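Local coordinates for protein HcgB (Methanococcus maripaludis, PDB 5D5P) that probably acts as a guanylyltransferase in the biosynthesis of the iron-guanylylpyridinol cofactor of [Fe]-hydrogenase, at residues G86-V90 and M116-G120. Residues are numbered along the deposited sequence; the frame is centred on the assembly and turned at random.
Sequences GLIAV and MDKKG
The K119–G120 peptide carries V90 CG1 on one face, 3.9 Å from K119 C; the same methyl comes to 3.5 Å from K118 O, above the plane of that carbonyl, while CG2 meets the oxygen end of the D117 carbonyl, 3.8 Å from D117 O, and also packs on G120 CA (3.8 Å). Valine suits the place because branching at CB, with CG1 anti to the backbone N (chi1 168°), lets one side chain span the turn. The carboxylate of D117 is met by K119 N from above its plane, OD1 accepting at 3.0 Å. This Asx turn overlaps the type I beta turn closed by G120 N and D117 O; OD2 is salt-bridged to R121. Aspartate, short and doubly accepting, suits such a corner.

M116 bends at its sulfur (chi3 59°), which turns CE toward the helix, 3.8 Å from L87 CD2; the unbranched methionine chain and the branched leucine cross at about a right angle. SD passes 4.0 Å from G86 CA, where a beta carbon would clash with the sulfur, hence the glycine. At G120, with phi 90°, a beta carbon would be pressed against K119 O and fall about 3.0 Å from L87 CD2. An alanine in place of V90 keeps neither branch, and would probably open a gap between helix and turn, leaving the K119–G120 peptide and G120 CA without their cover.

Helix 81-92 thus packs against the end of strand 111-117 and the hairpin turn leading to strand 122-128. V90 and M116 also touch I98 and T100, respectively, on the adjacent strand 97-103, while K119 O accepts a hydrogen bond from R79 of the second subunit.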
loop_
_atom_site.group_PDB
_atom_site.type_symbol
_atom_site.label_atom_id
_atom_site.label_comp_id
_atom_site.label_asym_id
_atom_site.label_seq_id
_atom_site.Cartn_x
_atom_site.Cartn_y
_atom_site.Cartn_z
ATOM N N GLY A 86 4.535 11.702 -1.323
ATOM C CA GLY A 86 5.199 11.734 -0.030
ATOM C C GLY A 86 6.665 12.084 -0.162
ATOM O O GLY A 86 7.202 12.860 0.638
ATOM N N LEU A 87 7.324 11.532 -1.180
ATOM C CA LEU A 87 8.749 11.787 -1.344
ATOM C C LEU A 87 9.024 13.212 -1.767
ATOM O O LEU A 87 10.079 13.763 -1.444
ATOM C CB LEU A 87 9.353 10.813 -2.361
ATOM C CG LEU A 87 9.349 9.393 -1.783
ATOM C CD1 LEU A 87 9.796 8.425 -2.862
ATOM C CD2 LEU A 87 10.301 9.333 -0.569
ATOM N N ILE A 88 8.082 13.846 -2.463
ATOM C CA ILE A 88 8.268 15.274 -2.746
ATOM C C ILE A 88 8.360 16.050 -1.447
ATOM O O ILE A 88 9.211 16.931 -1.299
ATOM C CB ILE A 88 7.112 15.849 -3.596
ATOM C CG1 ILE A 88 7.178 15.250 -4.982
ATOM C CG2 ILE A 88 7.204 17.372 -3.673
ATOM C CD1 ILE A 88 5.969 15.585 -5.865
ATOM N N ALA A 89 7.493 15.714 -0.485
ATOM C CA ALA A 89 7.539 16.410 0.797
ATOM C C ALA A 89 8.822 16.066 1.558
ATOM O O ALA A 89 9.495 16.941 2.100
ATOM C CB ALA A 89 6.280 16.078 1.650
ATOM N N VAL A 90 9.171 14.788 1.582
ATOM C CA VAL A 90 10.434 14.370 2.191
ATOM C C VAL A 90 11.666 15.102 1.635
ATOM O O VAL A 90 12.526 15.580 2.409
ATOM C CB VAL A 90 10.640 12.855 2.029
ATOM C CG1 VAL A 90 12.087 12.449 2.382
ATOM C CG2 VAL A 90 9.618 12.105 2.866
ATOM N N MET A 116 4.804 8.494 6.562
ATOM C CA MET A 116 6.223 8.332 6.298
ATOM C C MET A 116 7.070 9.172 7.256
ATOM O O MET A 116 6.622 10.211 7.760
ATOM C CB MET A 116 6.508 8.707 4.850
ATOM C CG MET A 116 5.814 7.744 3.868
ATOM S SD MET A 116 5.705 8.460 2.203
ATOM C CE MET A 116 7.398 8.759 1.763
ATOM N N ASP A 117 8.310 8.750 7.505
ATOM C CA ASP A 117 9.141 9.547 8.399
ATOM C C ASP A 117 10.062 10.462 7.576
ATOM O O ASP A 117 9.912 10.590 6.360
ATOM C CB ASP A 117 9.951 8.656 9.365
ATOM C CG ASP A 117 11.205 8.055 8.731
ATOM O OD1 ASP A 117 11.352 8.062 7.501
ATOM O OD2 ASP A 117 12.114 7.659 9.492
ATOM N N LYS A 118 11.002 11.101 8.258
ATOM C CA LYS A 118 11.802 12.153 7.631
ATOM C C LYS A 118 12.697 11.666 6.513
ATOM O O LYS A 118 13.167 12.478 5.718
ATOM C CB LYS A 118 12.646 12.861 8.697
ATOM C CG LYS A 118 13.556 11.912 9.437
ATOM C CD LYS A 118 14.380 12.633 10.502
ATOM C CE LYS A 118 15.124 11.628 11.371
ATOM N NZ LYS A 118 15.968 10.722 10.544
ATOM N N LYS A 119 12.938 10.355 6.461
ATOM C CA LYS A 119 13.739 9.736 5.381
ATOM C C LYS A 119 12.907 9.092 4.293
ATOM O O LYS A 119 13.445 8.518 3.360
ATOM C CB LYS A 119 14.661 8.635 5.942
ATOM C CG LYS A 119 15.742 9.133 6.873
ATOM C CD LYS A 119 16.680 8.013 7.284
ATOM C CE LYS A 119 17.910 8.563 7.977
ATOM N NZ LYS A 119 18.703 7.490 8.590
ATOM N N GLY A 120 11.597 9.143 4.444
ATOM C CA GLY A 120 10.715 8.495 3.479
ATOM C C GLY A 120 10.384 7.043 3.819
ATOM O O GLY A 120 9.681 6.355 3.053
#